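Local coordinates for protein extracellular ligand-binding receptor (PDB 5ERE) that probably senses small extracellular solutes, holding 2-oxo-4-methylpentanoic acid in a periplasmic-binding-protein cleft and cytosine in a Cache-type sensor module, at residues Gln116-Ala121 with His471-Glu476; Thr230-Asn235 with Ala304-Ile309; Phe255-Tyr260 with Gly291-Val296. All blocks are in the same frame, centred on the assembly; numbering follows the deposited sequence.

Contact 1: Gln116-Ala121 with His471-Glu476; sequences QEQLAA and HNFPVE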
loop_
_atom_site.group_PDB
_atom_site.type_symbol
_atom_site.label_atom_id
_atom_site.label_comp_id
_atom_site.label_asym_id
_atom_site.label_seq_id
_atom_site.Cartn_x
_atom_site.Cartn_y
_atom_site.Cartn_z
ATOM N N GLN A 116 -3.305 1.854 6.496
ATOM C CA GLN A 116 -4.223 0.738 6.840
ATOM C C GLN A 116 -4.262 -0.367 5.761
ATOM O O GLN A 116 -4.211 -1.566 6.080
ATOM C CB GLN A 116 -5.637 1.288 7.071
ATOM C CG GLN A 116 -6.550 0.302 7.777
ATOM C CD GLN A 116 -7.115 -0.745 6.840
ATOM O OE1 GLN A 116 -7.503 -0.442 5.701
ATOM N NE2 GLN A 116 -7.135 -2.000 7.304
ATOM N N GLU A 117 -4.297 0.047 4.491
ATOM C CA GLU A 117 -4.225 -0.877 3.346
ATOM C C GLU A 117 -2.974 -1.759 3.397
ATOM O O GLU A 117 -3.011 -2.939 3.050
ATOM C CB GLU A 117 -4.221 -0.107 2.027
ATOM C CG GLU A 117 -5.550 -0.078 1.287
ATOM C CD GLU A 117 -5.705 1.154 0.407
ATOM O OE1 GLU A 117 -4.766 1.495 -0.381
ATOM O OE2 GLU A 117 -6.776 1.790 0.532
ATOM N N GLN A 118 -1.859 -1.180 3.821
ATOM C CA GLN A 118 -0.627 -1.950 3.904
ATOM C C GLN A 118 -0.646 -2.885 5.131
ATOM O O GLN A 118 -0.295 -4.061 5.025
ATOM C CB GLN A 118 0.575 -1.015 3.943
ATOM C CG GLN A 118 0.687 -0.180 2.627
ATOM C CD GLN A 118 1.987 0.588 2.504
ATOM O OE1 GLN A 118 2.009 1.838 2.558
ATOM N NE2 GLN A 118 3.084 -0.150 2.323
ATOM N N LEU A 119 -1.021 -2.347 6.291
ATOM C CA LEU A 119 -1.066 -3.132 7.510
ATOM C C LEU A 119 -1.997 -4.354 7.346
ATOM O O LEU A 119 -1.720 -5.418 7.900
ATOM C CB LEU A 119 -1.518 -2.252 8.691
ATOM C CG LEU A 119 -1.606 -2.875 10.095
ATOM C CD1 LEU A 119 -0.250 -3.238 10.637
ATOM C CD2 LEU A 119 -2.288 -1.912 11.059
ATOM N N ALA A 120 -3.045 -4.199 6.538
ATOM C CA ALA A 120 -4.013 -5.265 6.268
ATOM C C ALA A 120 -3.389 -6.506 5.650
ATOM O O ALA A 120 -3.966 -7.582 5.741
ATOM C CB ALA A 120 -5.140 -4.745 5.338
ATOM N N ALA A 121 -2.235 -6.368 5.004
ATOM C CA ALA A 121 -1.589 -7.535 4.400
ATOM C C ALA A 121 -1.081 -8.480 5.464
ATOM O O ALA A 121 -0.966 -9.674 5.227
ATOM C CB ALA A 121 -0.420 -7.135 3.486
ATOM N N HIS A 471 1.212 -1.924 -4.159
ATOM C CA HIS A 471 0.927 -0.511 -3.947
ATOM C C HIS A 471 1.502 0.009 -2.599
ATOM O O HIS A 471 1.127 -0.452 -1.504
ATOM C CB HIS A 471 -0.603 -0.295 -4.041
ATOM C CG HIS A 471 -1.017 1.141 -4.072
ATOM N ND1 HIS A 471 -0.355 2.091 -4.837
ATOM C CD2 HIS A 471 -1.999 1.802 -3.427
ATOM C CE1 HIS A 471 -0.915 3.268 -4.644
ATOM N NE2 HIS A 471 -1.922 3.120 -3.799
ATOM N N ASN A 472 2.461 0.923 -2.725
ATOM C CA ASN A 472 3.062 1.726 -1.643
ATOM C C ASN A 472 4.110 0.962 -0.827
ATOM O O ASN A 472 4.654 1.500 0.115
ATOM C CB ASN A 472 1.966 2.324 -0.720
ATOM C CG ASN A 472 1.263 3.520 -1.351
ATOM O OD1 ASN A 472 1.900 4.331 -2.008
ATOM N ND2 ASN A 472 -0.049 3.641 -1.142
ATOM N N PHE A 473 4.436 -0.256 -1.244
ATOM C CA PHE A 473 5.594 -0.967 -0.720
ATOM C C PHE A 473 6.758 -0.666 -1.651
ATOM O O PHE A 473 6.560 -0.572 -2.866
ATOM C CB PHE A 473 5.378 -2.475 -0.650
ATOM C CG PHE A 473 4.390 -2.913 0.385
ATOM C CD1 PHE A 473 4.799 -3.131 1.681
ATOM C CD2 PHE A 473 3.038 -3.106 0.059
ATOM C CE1 PHE A 473 3.886 -3.547 2.663
ATOM C CE2 PHE A 473 2.122 -3.534 1.045
ATOM C CZ PHE A 473 2.562 -3.748 2.342
ATOM N N PRO A 474 7.971 -0.550 -1.102
ATOM C CA PRO A 474 9.110 -0.312 -2.012
ATOM C C PRO A 474 9.641 -1.599 -2.629
ATOM O O PRO A 474 10.729 -2.036 -2.323
ATOM C CB PRO A 474 10.154 0.328 -1.088
ATOM C CG PRO A 474 9.926 -0.430 0.224
ATOM C CD PRO A 474 8.385 -0.530 0.310
ATOM N N VAL A 475 8.862 -2.209 -3.501
ATOM C CA VAL A 475 9.223 -3.474 -4.123
ATOM C C VAL A 475 8.681 -3.430 -5.531
ATOM O O VAL A 475 7.799 -2.644 -5.813
ATOM C CB VAL A 475 8.608 -4.739 -3.395
ATOM C CG1 VAL A 475 8.869 -4.705 -1.918
ATOM C CG2 VAL A 475 7.096 -4.846 -3.670
ATOM N N GLU A 476 9.170 -4.311 -6.396
ATOM C CA GLU A 476 8.504 -4.562 -7.666
ATOM C C GLU A 476 8.280 -6.040 -7.879
ATOM O O GLU A 476 9.062 -6.868 -7.409
ATOM C CB GLU A 476 9.321 -3.988 -8.833
ATOM C CG GLU A 476 9.729 -2.540 -8.617
ATOM C CD GLU A 476 10.454 -1.942 -9.822
ATOM O OE1 GLU A 476 10.994 -2.711 -10.649
ATOM O OE2 GLU A 476 10.468 -0.695 -9.948
HETATM O O HOH W 1 -1.659 1.662 0.520
#

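Contact 2: Thr230-Asn235 with Ala304-Ile309; sequences TYPSYN and ASYPYI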
loop_
_atom_site.group_PDB
_atom_site.type_symbol
_atom_site.label_atom_id
_atom_site.label_comp_id
_atom_site.label_asym_id
_atom_site.label_seq_id
_atom_site.Cartn_x
_atom_site.Cartn_y
_atom_site.Cartn_z
ATOM N N THR A 230 3.700 -0.924 10.808
ATOM C CA THR A 230 3.935 -0.236 9.549
ATOM C C THR A 230 4.686 1.057 9.801
ATOM O O THR A 230 4.504 1.705 10.832
ATOM C CB THR A 230 2.648 0.040 8.809
ATOM O OG1 THR A 230 1.640 0.502 9.706
ATOM C CG2 THR A 230 2.177 -1.203 8.119
ATOM N N TYR A 231 5.566 1.416 8.861
ATOM C CA TYR A 231 6.454 2.544 9.061
ATOM C C TYR A 231 6.996 3.073 7.697
ATOM O O TYR A 231 7.254 2.282 6.791
ATOM C CB TYR A 231 7.609 2.138 9.962
ATOM C CG TYR A 231 8.352 3.301 10.528
ATOM C CD1 TYR A 231 7.842 4.001 11.599
ATOM C CD2 TYR A 231 9.566 3.698 9.988
ATOM C CE1 TYR A 231 8.506 5.085 12.109
ATOM C CE2 TYR A 231 10.250 4.776 10.489
ATOM C CZ TYR A 231 9.723 5.467 11.539
ATOM O OH TYR A 231 10.406 6.533 12.028
ATOM N N PRO A 232 7.145 4.398 7.556
ATOM C CA PRO A 232 7.807 4.943 6.330
ATOM C C PRO A 232 9.159 4.341 6.042
ATOM O O PRO A 232 9.937 4.134 6.958
ATOM C CB PRO A 232 7.953 6.428 6.628
ATOM C CG PRO A 232 6.923 6.712 7.687
ATOM C CD PRO A 232 6.819 5.458 8.517
ATOM N N SER A 233 9.453 4.052 4.783
ATOM C CA SER A 233 10.665 3.285 4.494
ATOM C C SER A 233 11.950 4.086 4.233
ATOM O O SER A 233 12.851 3.553 3.604
ATOM C CB SER A 233 10.441 2.388 3.279
ATOM O OG SER A 233 10.481 3.142 2.108
ATOM N N TYR A 234 12.070 5.312 4.730
ATOM C CA TYR A 234 13.282 6.112 4.443
ATOM C C TYR A 234 14.508 5.427 5.046
ATOM O O TYR A 234 14.407 4.812 6.115
ATOM C CB TYR A 234 13.142 7.533 5.001
ATOM C CG TYR A 234 12.955 7.603 6.495
ATOM C CD1 TYR A 234 14.032 7.451 7.370
ATOM C CD2 TYR A 234 11.696 7.832 7.042
ATOM C CE1 TYR A 234 13.844 7.499 8.752
ATOM C CE2 TYR A 234 11.512 7.897 8.413
ATOM C CZ TYR A 234 12.568 7.722 9.260
ATOM O OH TYR A 234 12.341 7.773 10.627
ATOM N N ASN A 235 15.668 5.534 4.409
ATOM C CA ASN A 235 16.881 4.973 5.021
ATOM C C ASN A 235 17.599 5.950 5.945
ATOM O O ASN A 235 17.308 7.146 5.973
ATOM C CB ASN A 235 17.858 4.485 3.946
ATOM C CG ASN A 235 18.312 5.577 3.030
ATOM O OD1 ASN A 235 18.620 6.687 3.455
ATOM N ND2 ASN A 235 18.366 5.266 1.747
ATOM N N ALA A 304 0.961 14.374 0.826
ATOM C CA ALA A 304 2.186 13.638 0.522
ATOM C C ALA A 304 1.930 12.141 0.368
ATOM O O ALA A 304 1.028 11.581 0.983
ATOM C CB ALA A 304 3.231 13.870 1.613
ATOM N N SER A 305 2.780 11.488 -0.413
ATOM C CA SER A 305 2.786 10.034 -0.499
ATOM C C SER A 305 4.241 9.560 -0.585
ATOM O O SER A 305 5.062 10.148 -1.290
ATOM C CB SER A 305 1.964 9.581 -1.717
ATOM O OG SER A 305 2.274 8.270 -2.088
ATOM N N TYR A 306 4.547 8.495 0.149
ATOM C CA TYR A 306 5.853 7.859 0.075
ATOM C C TYR A 306 5.714 6.433 0.631
ATOM O O TYR A 306 4.786 6.149 1.403
ATOM C CB TYR A 306 6.908 8.640 0.843
ATOM C CG TYR A 306 6.484 9.279 2.143
ATOM C CD1 TYR A 306 6.009 10.580 2.179
ATOM C CD2 TYR A 306 6.616 8.597 3.354
ATOM C CE1 TYR A 306 5.669 11.194 3.346
ATOM C CE2 TYR A 306 6.254 9.208 4.556
ATOM C CZ TYR A 306 5.763 10.500 4.537
ATOM O OH TYR A 306 5.425 11.189 5.679
ATOM N N PRO A 307 6.611 5.538 0.227
ATOM C CA PRO A 307 6.350 4.136 0.597
ATOM C C PRO A 307 6.571 3.808 2.090
ATOM O O PRO A 307 7.301 4.505 2.801
ATOM C CB PRO A 307 7.325 3.358 -0.293
ATOM C CG PRO A 307 8.434 4.371 -0.642
ATOM C CD PRO A 307 7.747 5.684 -0.722
ATOM N N TYR A 308 5.870 2.760 2.536
ATOM C CA TYR A 308 5.957 2.202 3.878
ATOM C C TYR A 308 6.417 0.746 3.791
ATOM O O TYR A 308 6.239 0.055 2.752
ATOM C CB TYR A 308 4.585 2.230 4.627
ATOM C CG TYR A 308 4.208 3.522 5.314
ATOM C CD1 TYR A 308 4.345 4.748 4.678
ATOM C CD2 TYR A 308 3.697 3.518 6.586
ATOM C CE1 TYR A 308 3.990 5.924 5.308
ATOM C CE2 TYR A 308 3.346 4.675 7.222
ATOM C CZ TYR A 308 3.511 5.896 6.561
ATOM O OH TYR A 308 3.181 7.065 7.164
ATOM N N ILE A 309 6.981 0.277 4.902
ATOM C CA ILE A 309 7.366 -1.113 5.045
ATOM C C ILE A 309 6.882 -1.635 6.392
ATOM O O ILE A 309 6.478 -0.869 7.280
ATOM C CB ILE A 309 8.867 -1.348 4.992
ATOM C CG1 ILE A 309 9.587 -0.382 5.948
ATOM C CG2 ILE A 309 9.339 -1.188 3.587
ATOM C CD1 ILE A 309 11.008 -0.786 6.321
HETATM O O HOH W 2 9.527 6.410 2.525
#

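Contact 3: Phe255-Tyr260 with Gly291-Val296; sequences FGVEAY and GALGKV. With COI (2-oxo-4-methylpentanoic acid), chain B.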
loop_
_atom_site.group_PDB
_atom_site.type_symbol
_atom_site.label_atom_id
_atom_site.label_comp_id
_atom_site.label_asym_id
_atom_site.label_seq_id
_atom_site.Cartn_x
_atom_site.Cartn_y
_atom_site.Cartn_z
ATOM N N PHE A 255 9.022 11.859 13.263
ATOM C CA PHE A 255 8.520 13.217 13.359
ATOM C C PHE A 255 9.613 14.256 13.145
ATOM O O PHE A 255 9.359 15.266 12.523
ATOM C CB PHE A 255 7.859 13.433 14.694
ATOM C CG PHE A 255 6.704 12.500 14.928
ATOM C CD1 PHE A 255 5.435 12.842 14.501
ATOM C CD2 PHE A 255 6.904 11.262 15.549
ATOM C CE1 PHE A 255 4.343 11.981 14.703
ATOM C CE2 PHE A 255 5.810 10.386 15.747
ATOM C CZ PHE A 255 4.533 10.755 15.317
ATOM N N GLY A 256 10.794 14.011 13.699
ATOM C CA GLY A 256 11.964 14.821 13.393
ATOM C C GLY A 256 12.278 14.855 11.904
ATOM O O GLY A 256 12.489 15.925 11.327
ATOM N N VAL A 257 12.319 13.684 11.283
ATOM C CA VAL A 257 12.663 13.561 9.864
ATOM C C VAL A 257 11.666 14.356 9.022
ATOM O O VAL A 257 12.044 15.127 8.121
ATOM C CB VAL A 257 12.669 12.072 9.414
ATOM C CG1 VAL A 257 12.770 11.936 7.870
ATOM C CG2 VAL A 257 13.769 11.311 10.108
ATOM N N GLU A 258 10.393 14.166 9.321
ATOM C CA GLU A 258 9.330 14.880 8.654
ATOM C C GLU A 258 9.425 16.393 8.835
ATOM O O GLU A 258 9.156 17.163 7.909
ATOM C CB GLU A 258 7.950 14.412 9.184
ATOM C CG GLU A 258 6.777 15.111 8.513
ATOM C CD GLU A 258 5.408 14.738 9.145
ATOM O OE1 GLU A 258 5.286 14.804 10.401
ATOM O OE2 GLU A 258 4.478 14.400 8.370
ATOM N N ALA A 259 9.707 16.807 10.057
ATOM C CA ALA A 259 9.741 18.206 10.380
ATOM C C ALA A 259 10.969 18.853 9.695
ATOM O O ALA A 259 10.874 19.978 9.221
ATOM C CB ALA A 259 9.778 18.415 11.858
ATOM N N TYR A 260 12.075 18.120 9.589
ATOM C CA TYR A 260 13.234 18.599 8.873
ATOM C C TYR A 260 12.907 18.839 7.386
ATOM O O TYR A 260 13.312 19.864 6.819
ATOM C CB TYR A 260 14.424 17.606 8.999
ATOM C CG TYR A 260 15.630 18.019 8.207
ATOM C CD1 TYR A 260 16.564 18.894 8.747
ATOM C CD2 TYR A 260 15.841 17.546 6.907
ATOM C CE1 TYR A 260 17.696 19.305 8.008
ATOM C CE2 TYR A 260 16.965 17.950 6.164
ATOM C CZ TYR A 260 17.882 18.819 6.724
ATOM O OH TYR A 260 19.001 19.204 6.010
ATOM N N GLY A 291 14.439 14.160 0.047
ATOM C CA GLY A 291 14.911 14.730 1.288
ATOM C C GLY A 291 15.046 13.618 2.312
ATOM O O GLY A 291 15.206 12.458 1.962
ATOM N N ALA A 292 14.977 13.984 3.577
ATOM C CA ALA A 292 15.257 13.039 4.632
ATOM C C ALA A 292 14.217 11.931 4.676
ATOM O O ALA A 292 14.553 10.779 5.047
ATOM C CB ALA A 292 15.349 13.750 5.975
ATOM N N LEU A 293 12.980 12.239 4.251
ATOM C CA LEU A 293 11.908 11.229 4.198
ATOM C C LEU A 293 11.994 10.382 2.956
ATOM O O LEU A 293 11.112 9.582 2.696
ATOM C CB LEU A 293 10.528 11.874 4.186
ATOM C CG LEU A 293 9.925 12.501 5.418
ATOM C CD1 LEU A 293 8.711 13.410 4.973
ATOM C CD2 LEU A 293 9.453 11.363 6.320
ATOM N N GLY A 294 12.998 10.639 2.127
ATOM C CA GLY A 294 13.105 9.934 0.868
ATOM C C GLY A 294 12.396 10.732 -0.214
ATOM O O GLY A 294 12.272 11.940 -0.107
ATOM N N LYS A 295 11.951 10.039 -1.253
ATOM C CA LYS A 295 11.206 10.653 -2.340
ATOM C C LYS A 295 9.753 10.825 -1.918
ATOM O O LYS A 295 9.058 9.836 -1.651
ATOM C CB LYS A 295 11.312 9.802 -3.597
ATOM C CG LYS A 295 10.609 10.417 -4.796
ATOM C CD LYS A 295 10.795 9.566 -6.040
ATOM C CE LYS A 295 9.877 10.028 -7.135
ATOM N NZ LYS A 295 9.658 8.915 -8.076
ATOM N N VAL A 296 9.333 12.088 -1.827
ATOM C CA VAL A 296 7.996 12.479 -1.405
ATOM C C VAL A 296 7.265 13.110 -2.581
ATOM O O VAL A 296 7.792 14.024 -3.194
ATOM C CB VAL A 296 8.021 13.497 -0.218
ATOM C CG1 VAL A 296 6.541 13.974 0.102
ATOM C CG2 VAL A 296 8.722 12.897 1.024
HETATM C C1 COI B . -1.028 11.604 14.100
HETATM O O1 COI B . -2.028 12.259 14.497
HETATM O O2 COI B . -0.987 11.066 12.966
HETATM C C2 COI B . 0.163 11.526 14.994
HETATM O O3 COI B . 1.135 10.874 14.663
HETATM C C3 COI B . 0.075 12.323 16.273
HETATM C C4 COI B . 1.236 12.018 17.151
HETATM C C5 COI B . 1.433 13.207 18.066
HETATM C C6 COI B . 0.856 10.741 17.887
#

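Contact 1: Gln116-Ala121 with His471-Glu476
Gln118, on helix 112-123, does most of the touching here, reaching its side-chain amide into the loop His471-Glu476. Its CG lies anti to its own carbonyl carbon (chi1 -63°) and the chain runs extended beyond that, which carries the amide off the helix and over the ring of Phe473. NE2 stands 3.3 Å above the plane of that ring, over its centre, with the amide plane turned 81° from the ring plane. The aliphatic part follows along the ring's far end, where Gln118 CB comes to 3.7 Å from Phe473 CZ.

Polar contacts are few and soft. Gln118 NE2 gives a weak, strongly bent bond to the carbonyl Asn472 O, at 3.2 Å and 122°; the same NE2 also donates to Tyr308 O, so two carbonyls share this one amide nitrogen. The oxygen end of the amide also meets Asn472, Gln118 OE1 lying 3.3 Å from Asn472 CB. With an alanine here, Asn472 O and Tyr308 O would probably lose this donor, and the Phe473 ring the amide nitrogen over its face.

The loop comes straight after helix 461-470 and leads into strand 476-480 of the C-terminal antiparallel sheet, while helix 112-123 belongs to the periplasmic-binding-protein part, so the contact joins two modules some 350 residues apart in sequence. Pro474 centres an inverse gamma turn as the chain heads for that strand.

Water carries the remaining link: it donates to Glu117 OE1 at 3.2 Å and accepts from Asn472 ND2 at 3.0 Å. The carboxylate of Glu117 also faces the edge of the His471 ring, the two planes nearly coplanar, but Glu117 OE1 to His471 NE2 is 4.7 Å, and any attraction would depend on the histidine being protonated.

Contact 2: Thr230-Asn235 with Ala304-Ile309
Tyr231 and Ile309 form an antiparallel hydrogen-bonded pair, Ile309 N to Tyr231 O at 2.8 Å and Tyr231 N to Ile309 O at 2.9 Å. Pro232 with Tyr308 follows as a non-hydrogen-bonded pair whose CA atoms are just 4.1 Å apart. Beyond it Ser233 N donates to Pro307 O at 3.0 Å, tilted 30° from the carbonyl plane. The pairing is where strand 304-314 adds antiparallel to strand 228-232, at the edge of the otherwise parallel run of strands 129-134 to 228-232 in one lobe of the periplasmic-binding-protein fold.

Pro232 carries most of the side-chain contact. Tyr308 CG lies anti to its carbonyl carbon (chi1 -83°), which lays the ring over Pro232. Pro232 CD sits 4.0 Å from the centroid of the Tyr308 ring, 20° off the normal, a CH-pi contact over the face, and its CG lies near CZ of the same ring. Pro232 CB meets the edge of the Tyr306 ring at CE2, 3.9 Å away; the hydroxyl of that tyrosine is bound to Leu108 O. On the face that carries Tyr231 and Ile309, Ser233 CB packs on Ile309 CG2 at 3.8 Å. Tyr231 OH and Tyr234 OH are hydrogen-bonded to each other at 2.7 Å.

Contact 3: Phe255-Tyr260 with Gly291-Val296
Helix 254-271, which brings Phe255 to the ligand pocket of the periplasmic-binding-protein fold, packs through Val257, Glu258 and Tyr260 against the type I beta turn Gly291-Gly294, which joins strands 288-291 and 296-298. Val257 is the centre of it. With CG1 anti to the backbone N (chi1 169°), that methyl is pushed into the turn, 3.7 Å from Ala292 CB and equally 3.7 Å from Leu293 CD2, and it also rests on the peptide between the two, 3.5 Å from Ala292 C. The other branch of Leu293 reaches along the helix to its backbone: Leu293 CD1 lies 4.0 Å from Glu258 CA. One turn further on, Tyr260 CD2 comes within 3.9 Å of Ala292 CB, which thus touches both the Val257 methyl and, at a slant, the tyrosine ring.

Gly291 and Gly294 close the base of the turn with a reciprocal pair of backbone bonds, and Asp261 of the same helix receives the backbone N-H of Ala292 and of Leu293. Glu258 points its carboxylate elsewhere, to Thr109 and the backbone N of Gly93, and Tyr260 OH bonds to Glu31.

The Phe255 ring points into the pocket, where an edge of it, at CE1, lies 3.4 Å from the keto oxygen O3 of 2-oxo-4-methylpentanoic acid, in the plane of the ring. The chemistry between helix and turn is thus apolar at the side chains: hydrocarbon contacts fill the interface, while the two bonds to Asp261 probably set how the turn sits on the helix.

The three contacts run in a chain through the model: contact 2 lies between the others, its centre 10 Å from each, while contacts 1 and 3 are about 19 Å apart. In sequence they sit like brackets, 255-260 and 291-296 inside 230-235 and 304-309, and these inside 116-121 and 471-476. Contact 2 touches both neighbours: Asn472 O to Tyr308 N, a probable hydrogen bond at 3.0 Å, leads to contact 1, and Ala304 packs on Val296 of contact 3. Strand 304-314 is therefore the common element, linking the helix beside the ketoacid pocket to the loop that enters the C-terminal sheet, an unbroken run of contacts consistent with mechanical coupling of the binding domain to the sensor part.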